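Long-range contacts in uncharacterized protein UL16 (Human herpesvirus 5 strain ad169, PDB 2WY3), which helps the virus evade natural killer cells by retaining KLRK1 ligands such as ULBP1 and ULBP2 inside the infected cell: residues Pro24-Thr29 with Ile124-Tyr129; Ile49-Thr54 with Tyr112-Cys117. One frame throughout, in Å; residues are numbered along the deposited sequence. Where two conformers were deposited one is given.

Interaction 1. Residues Pro24-Thr29 with Ile124-Tyr129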
loop_
_atom_site.group_PDB
_atom_site.type_symbol
_atom_site.label_atom_id
_atom_site.label_comp_id
_atom_site.label_asym_id
_atom_site.label_seq_id
_atom_site.Cartn_x
_atom_site.Cartn_y
_atom_site.Cartn_z
ATOM N N PRO B 24 -18.973 12.295 -1.205
ATOM C CA PRO B 24 -17.769 11.623 -0.691
ATOM C C PRO B 24 -16.675 12.615 -0.325
ATOM O O PRO B 24 -16.612 13.707 -0.895
ATOM C CB PRO B 24 -17.290 10.774 -1.883
ATOM C CG PRO B 24 -18.460 10.720 -2.823
ATOM C CD PRO B 24 -19.158 12.047 -2.646
ATOM N N GLY B 25 -15.809 12.227 0.600
ATOM C CA GLY B 25 -14.696 13.075 0.983
ATOM C C GLY B 25 -13.719 13.299 -0.166
ATOM O O GLY B 25 -13.099 14.355 -0.281
ATOM N N GLU B 26 -13.589 12.300 -1.030
ATOM C CA GLU B 26 -12.683 12.354 -2.174
ATOM C C GLU B 26 -13.287 11.383 -3.190
ATOM O O GLU B 26 -13.842 10.363 -2.803
ATOM C CB GLU B 26 -11.292 11.865 -1.778
ATOM C CG GLU B 26 -10.327 11.750 -2.936
ATOM C CD GLU B 26 -8.905 11.450 -2.495
ATOM O OE1 GLU B 26 -8.652 11.349 -1.272
ATOM O OE2 GLU B 26 -8.037 11.323 -3.383
ATOM N N THR B 27 -13.142 11.676 -4.482
ATOM C CA THR B 27 -13.764 10.838 -5.512
ATOM C C THR B 27 -12.973 10.887 -6.824
ATOM O O THR B 27 -12.578 11.966 -7.279
ATOM C CB THR B 27 -15.234 11.255 -5.727
ATOM O OG1 THR B 27 -15.859 10.404 -6.695
ATOM C CG2 THR B 27 -15.316 12.710 -6.175
ATOM N N TRP B 28 -12.721 9.719 -7.413
ATOM C CA TRP B 28 -11.898 9.623 -8.613
ATOM C C TRP B 28 -12.221 8.363 -9.383
ATOM O O TRP B 28 -13.034 7.551 -8.928
ATOM C CB TRP B 28 -10.413 9.687 -8.258
ATOM C CG TRP B 28 -9.960 8.610 -7.337
ATOM C CD1 TRP B 28 -10.467 8.308 -6.101
ATOM C CD2 TRP B 28 -8.892 7.695 -7.567
ATOM N NE1 TRP B 28 -9.775 7.253 -5.551
ATOM C CE2 TRP B 28 -8.799 6.862 -6.431
ATOM C CE3 TRP B 28 -7.993 7.506 -8.618
ATOM C CZ2 TRP B 28 -7.856 5.845 -6.329
ATOM C CZ3 TRP B 28 -7.052 6.498 -8.509
ATOM C CH2 TRP B 28 -6.992 5.682 -7.374
ATOM N N THR B 29 -11.620 8.230 -10.569
ATOM C CA THR B 29 -11.948 7.152 -11.507
ATOM C C THR B 29 -10.644 6.512 -11.975
ATOM O O THR B 29 -9.659 7.222 -12.238
ATOM C CB THR B 29 -12.715 7.692 -12.759
ATOM O OG1 THR B 29 -13.945 8.300 -12.358
ATOM C CG2 THR B 29 -13.015 6.570 -13.763
ATOM N N ILE B 124 -19.134 8.741 3.335
ATOM C CA ILE B 124 -18.270 8.067 2.390
ATOM C C ILE B 124 -16.950 8.800 2.381
ATOM O O ILE B 124 -16.882 9.961 1.965
ATOM C CB ILE B 124 -18.861 8.043 0.969
ATOM C CG1 ILE B 124 -20.152 7.216 0.957
ATOM C CG2 ILE B 124 -17.836 7.450 0.005
ATOM C CD1 ILE B 124 -20.944 7.302 -0.369
ATOM N N ILE B 125 -15.905 8.166 2.893
ATOM C CA ILE B 125 -14.641 8.907 3.001
ATOM C C ILE B 125 -13.914 8.962 1.664
ATOM O O ILE B 125 -13.176 9.912 1.376
ATOM C CB ILE B 125 -13.731 8.373 4.119
ATOM C CG1 ILE B 125 -13.260 6.953 3.821
ATOM C CG2 ILE B 125 -14.454 8.421 5.458
ATOM C CD1 ILE B 125 -12.217 6.469 4.828
ATOM N N GLU B 126 -14.140 7.954 0.837
ATOM C CA GLU B 126 -13.545 7.927 -0.501
ATOM C C GLU B 126 -14.392 7.098 -1.436
ATOM O O GLU B 126 -14.901 6.046 -1.056
ATOM C CB GLU B 126 -12.125 7.348 -0.448
ATOM C CG GLU B 126 -11.425 7.340 -1.798
ATOM C CD GLU B 126 -9.946 6.950 -1.717
ATOM O OE1 GLU B 126 -9.334 7.014 -0.620
ATOM O OE2 GLU B 126 -9.396 6.575 -2.772
ATOM N N ARG B 127 -14.540 7.578 -2.663
ATOM C CA ARG B 127 -15.309 6.871 -3.679
ATOM C C ARG B 127 -14.415 6.656 -4.885
ATOM O O ARG B 127 -13.766 7.591 -5.363
ATOM C CB ARG B 127 -16.541 7.689 -4.078
ATOM C CG ARG B 127 -17.216 7.217 -5.387
ATOM C CD ARG B 127 -18.498 8.010 -5.606
ATOM N NE ARG B 127 -19.530 7.638 -4.636
ATOM C CZ ARG B 127 -20.642 8.331 -4.416
ATOM N NH1 ARG B 127 -20.870 9.469 -5.070
ATOM N NH2 ARG B 127 -21.521 7.891 -3.527
ATOM N N LEU B 128 -14.357 5.415 -5.365
ATOM C CA LEU B 128 -13.564 5.108 -6.547
ATOM C C LEU B 128 -14.475 4.510 -7.606
ATOM O O LEU B 128 -15.173 3.531 -7.344
ATOM C CB LEU B 128 -12.458 4.103 -6.204
ATOM C CG LEU B 128 -11.785 3.483 -7.427
ATOM C CD1 LEU B 128 -10.936 4.555 -8.146
ATOM C CD2 LEU B 128 -10.948 2.258 -7.024
ATOM N N TYR B 129 -14.482 5.118 -8.790
ATOM C CA TYR B 129 -15.140 4.507 -9.939
ATOM C C TYR B 129 -14.116 3.684 -10.713
ATOM O O TYR B 129 -12.997 4.143 -10.950
ATOM C CB TYR B 129 -15.710 5.585 -10.853
ATOM C CG TYR B 129 -16.965 6.247 -10.323
ATOM C CD1 TYR B 129 -18.207 5.638 -10.471
ATOM C CD2 TYR B 129 -16.906 7.495 -9.709
ATOM C CE1 TYR B 129 -19.363 6.257 -10.012
ATOM C CE2 TYR B 129 -18.071 8.126 -9.237
ATOM C CZ TYR B 129 -19.286 7.490 -9.396
ATOM O OH TYR B 129 -20.442 8.079 -8.937
#

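Interaction 2. Residues Ile49-Thr54 with Tyr112-Cys117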
loop_
_atom_site.group_PDB
_atom_site.type_symbol
_atom_site.label_atom_id
_atom_site.label_comp_id
_atom_site.label_asym_id
_atom_site.label_seq_id
_atom_site.Cartn_x
_atom_site.Cartn_y
_atom_site.Cartn_z
ATOM N N ILE B 49 -16.166 -0.760 9.966
ATOM C CA ILE B 49 -15.972 0.030 8.757
ATOM C C ILE B 49 -16.023 -0.922 7.554
ATOM O O ILE B 49 -16.067 -2.141 7.727
ATOM C CB ILE B 49 -14.637 0.799 8.809
ATOM C CG1 ILE B 49 -13.460 -0.151 9.088
ATOM C CG2 ILE B 49 -14.700 1.865 9.900
ATOM C CD1 ILE B 49 -12.102 0.538 8.988
ATOM N N GLY B 50 -16.049 -0.398 6.339
ATOM C CA GLY B 50 -16.125 -1.304 5.209
ATOM C C GLY B 50 -16.246 -0.627 3.872
ATOM O O GLY B 50 -16.179 0.606 3.769
ATOM N N VAL B 51 -16.479 -1.441 2.848
ATOM C CA VAL B 51 -16.486 -0.958 1.474
ATOM C C VAL B 51 -17.702 -1.522 0.742
ATOM O O VAL B 51 -17.918 -2.731 0.737
ATOM C CB VAL B 51 -15.215 -1.399 0.718
ATOM C CG1 VAL B 51 -15.199 -0.801 -0.669
ATOM C CG2 VAL B 51 -13.954 -0.987 1.491
ATOM N N ALA B 52 -18.490 -0.631 0.144
ATOM C CA ALA B 52 -19.631 -1.027 -0.674
ATOM C C ALA B 52 -19.243 -0.999 -2.146
ATOM O O ALA B 52 -18.561 -0.075 -2.592
ATOM C CB ALA B 52 -20.811 -0.069 -0.428
ATOM N N PHE B 53 -19.688 -2.004 -2.897
ATOM C CA PHE B 53 -19.449 -2.071 -4.335
ATOM C C PHE B 53 -20.776 -2.061 -5.095
ATOM O O PHE B 53 -21.581 -2.997 -4.968
ATOM C CB PHE B 53 -18.671 -3.349 -4.698
ATOM C CG PHE B 53 -18.678 -3.665 -6.181
ATOM C CD1 PHE B 53 -18.329 -2.703 -7.111
ATOM C CD2 PHE B 53 -19.043 -4.927 -6.634
ATOM C CE1 PHE B 53 -18.340 -2.979 -8.478
ATOM C CE2 PHE B 53 -19.051 -5.220 -7.999
ATOM C CZ PHE B 53 -18.705 -4.243 -8.924
ATOM N N THR B 54 -21.001 -1.022 -5.889
ATOM C CA THR B 54 -22.229 -0.936 -6.692
ATOM C C THR B 54 -21.863 -1.211 -8.152
ATOM O O THR B 54 -21.044 -0.505 -8.729
ATOM C CB THR B 54 -22.875 0.474 -6.551
ATOM O OG1 THR B 54 -23.223 0.721 -5.175
ATOM C CG2 THR B 54 -24.128 0.587 -7.413
ATOM N N TYR B 112 -16.886 1.976 -5.837
ATOM C CA TYR B 112 -16.450 1.436 -4.544
ATOM C C TYR B 112 -16.456 2.571 -3.529
ATOM O O TYR B 112 -15.707 3.538 -3.685
ATOM C CB TYR B 112 -15.039 0.812 -4.645
ATOM C CG TYR B 112 -15.038 -0.445 -5.507
ATOM C CD1 TYR B 112 -15.085 -1.709 -4.921
ATOM C CD2 TYR B 112 -15.028 -0.361 -6.900
ATOM C CE1 TYR B 112 -15.106 -2.865 -5.704
ATOM C CE2 TYR B 112 -15.049 -1.521 -7.691
ATOM C CZ TYR B 112 -15.093 -2.757 -7.084
ATOM O OH TYR B 112 -15.126 -3.902 -7.867
ATOM N N ASP B 113 -17.309 2.455 -2.515
ATOM C CA ASP B 113 -17.491 3.511 -1.517
ATOM C C ASP B 113 -16.930 3.043 -0.176
ATOM O O ASP B 113 -17.441 2.084 0.403
ATOM C CB ASP B 113 -18.981 3.849 -1.342
ATOM C CG ASP B 113 -19.570 4.575 -2.551
ATOM O OD1 ASP B 113 -18.872 5.421 -3.134
ATOM O OD2 ASP B 113 -20.729 4.304 -2.925
ATOM N N CYS B 114 -15.894 3.715 0.316
ATOM C CA CYS B 114 -15.358 3.407 1.643
ATOM C C CYS B 114 -16.184 4.119 2.688
ATOM O O CYS B 114 -16.293 5.346 2.676
ATOM C CB CYS B 114 -13.904 3.831 1.752
ATOM S SG CYS B 114 -12.876 2.752 0.704
ATOM N N LEU B 115 -16.753 3.336 3.606
ATOM C CA LEU B 115 -17.823 3.798 4.471
ATOM C C LEU B 115 -17.335 4.010 5.879
ATOM O O LEU B 115 -16.446 3.302 6.337
ATOM C CB LEU B 115 -18.930 2.735 4.545
ATOM C CG LEU B 115 -19.535 2.260 3.223
ATOM C CD1 LEU B 115 -20.657 1.254 3.510
ATOM C CD2 LEU B 115 -20.057 3.447 2.436
ATOM N N ARG B 116 -17.942 4.978 6.556
ATOM C CA ARG B 116 -17.747 5.177 7.994
ATOM C C ARG B 116 -18.978 5.826 8.589
ATOM O O ARG B 116 -19.604 6.674 7.960
ATOM C CB ARG B 116 -16.546 6.083 8.279
ATOM C CG ARG B 116 -16.021 5.937 9.716
ATOM C CD ARG B 116 -14.710 6.687 9.943
ATOM N NE ARG B 116 -14.099 6.231 11.200
ATOM C CZ ARG B 116 -12.883 6.562 11.609
ATOM N NH1 ARG B 116 -12.126 7.368 10.869
ATOM N NH2 ARG B 116 -12.428 6.090 12.759
ATOM N N CYS B 117 -19.272 5.480 9.833
ATOM C CA CYS B 117 -20.381 6.093 10.552
ATOM C C CYS B 117 -19.878 7.262 11.395
ATOM O O CYS B 117 -18.946 7.107 12.176
ATOM C CB CYS B 117 -21.046 5.045 11.442
ATOM S SG CYS B 117 -22.533 5.610 12.282
HETATM O O HOH W 1 -20.964 1.594 -3.819
#

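Interaction 1. Residues Pro24-Thr29 with Ile124-Tyr129
Ile124 meets Pro24 through its CG2 branch, 3.9 Å from Pro24 CB, while Ile124 O accepts the first backbone bond, from Gly25 N. The chain then turns a corner at Ile125, and the segments continue as parallel strands. Glu126 has an extended side chain that carries OE2 to Trp28 NE1, 2.9 Å away; the acceptor is used on its anti side, and the ring and carboxylate planes stand 47° apart. Arg127, bent at chi3, runs alongside Thr27, its CG 3.7 Å from Thr27 OG1; NE makes a salt bridge with Asp113, and Pro24 CG lies 3.4 Å above one guanidinium face, toward the rim. Its backbone N and O bond to Glu26 O and Trp28 N. Leu128 sets CD1 over the six-membered ring of Trp28, a CH-pi contact at 3.7 Å from the centroid; a chi1 of 59°, which sets Trp28 CG between backbone N and carbonyl carbon, folds the indole back over Leu128. Tyr129 N closes the ladder on Trp28 O at 2.8 Å, and Thr29 OG1 rests against Tyr129 CB. The pair joins edge strand 27-31 to strand 121-131, whose other side pairs with strand 110-118, in the A'-G manner of an immunoglobulin V-like domain.

Interaction 2. Residues Ile49-Thr54 with Tyr112-Cys117
A chi1 of 166° sends the Phe53 ring away from its backbone N, and a chi1 of -68° swings that of Tyr112 opposite its own carbonyl carbon, so the two side chains run side by side in an offset stack. Strands 49-55 and 110-118 are central neighbours of one sheet of an immunoglobulin-like sandwich, matching strands C and F, and the Tyr112-Asp113-Cys114 sequence fits the tyrosine corner, with Tyr112 OH bonded to Thr108 O. The ring planes are 16° apart and the centroids 4.5 Å, but the overlap is tight: Phe53 CD1 sits 3.2 Å from Tyr112 CZ, and the Tyr112 hydroxyl oxygen lies over the rim of the phenylalanine. Arg102 ties the pair together, bonding to that hydroxyl and making a cation-pi contact with Phe53. On the same face Val51 CG2 touches Cys114 SG, which forms the disulfide to Cys38 on strand 34-41 and thereby joins the two sheets. Opposite, Ala52 CB approaches Leu115 CD1. The antiparallel ladder uses Leu115 N to Gly50 O and the reciprocal bonds between Ala52 and Asp113, whereas the buried Gly50 N has no partner. At the Thr54 end a water bridges Thr54 OG1 (2.8 Å) and Asp113 OD2 (2.9 Å), the latter also in a salt bridge with Arg111.

How the interactions relate
Both interactions belong to the same sheet, where strand 110-118 of interaction 2 lies beside strand 121-131 of interaction 1, and Leu128 O and Tyr112 N make a probable hydrogen bond between them. Interaction 2 is buried near the centre of the domain and relies on stacked aromatic rings, aliphatic packing and a cysteine bridged to the facing sheet. Interaction 1 is parallel rather than antiparallel and lies at the sheet margin, partly exposed; there Trp28 also packs on a polar side chain of another protein, and polar and charged groups take a larger share. Arg127 and Asp113 connect the two by a salt bridge, NE to OD1 at 2.8 Å, beside which Ile124 CD1 packs on Asp113 CG.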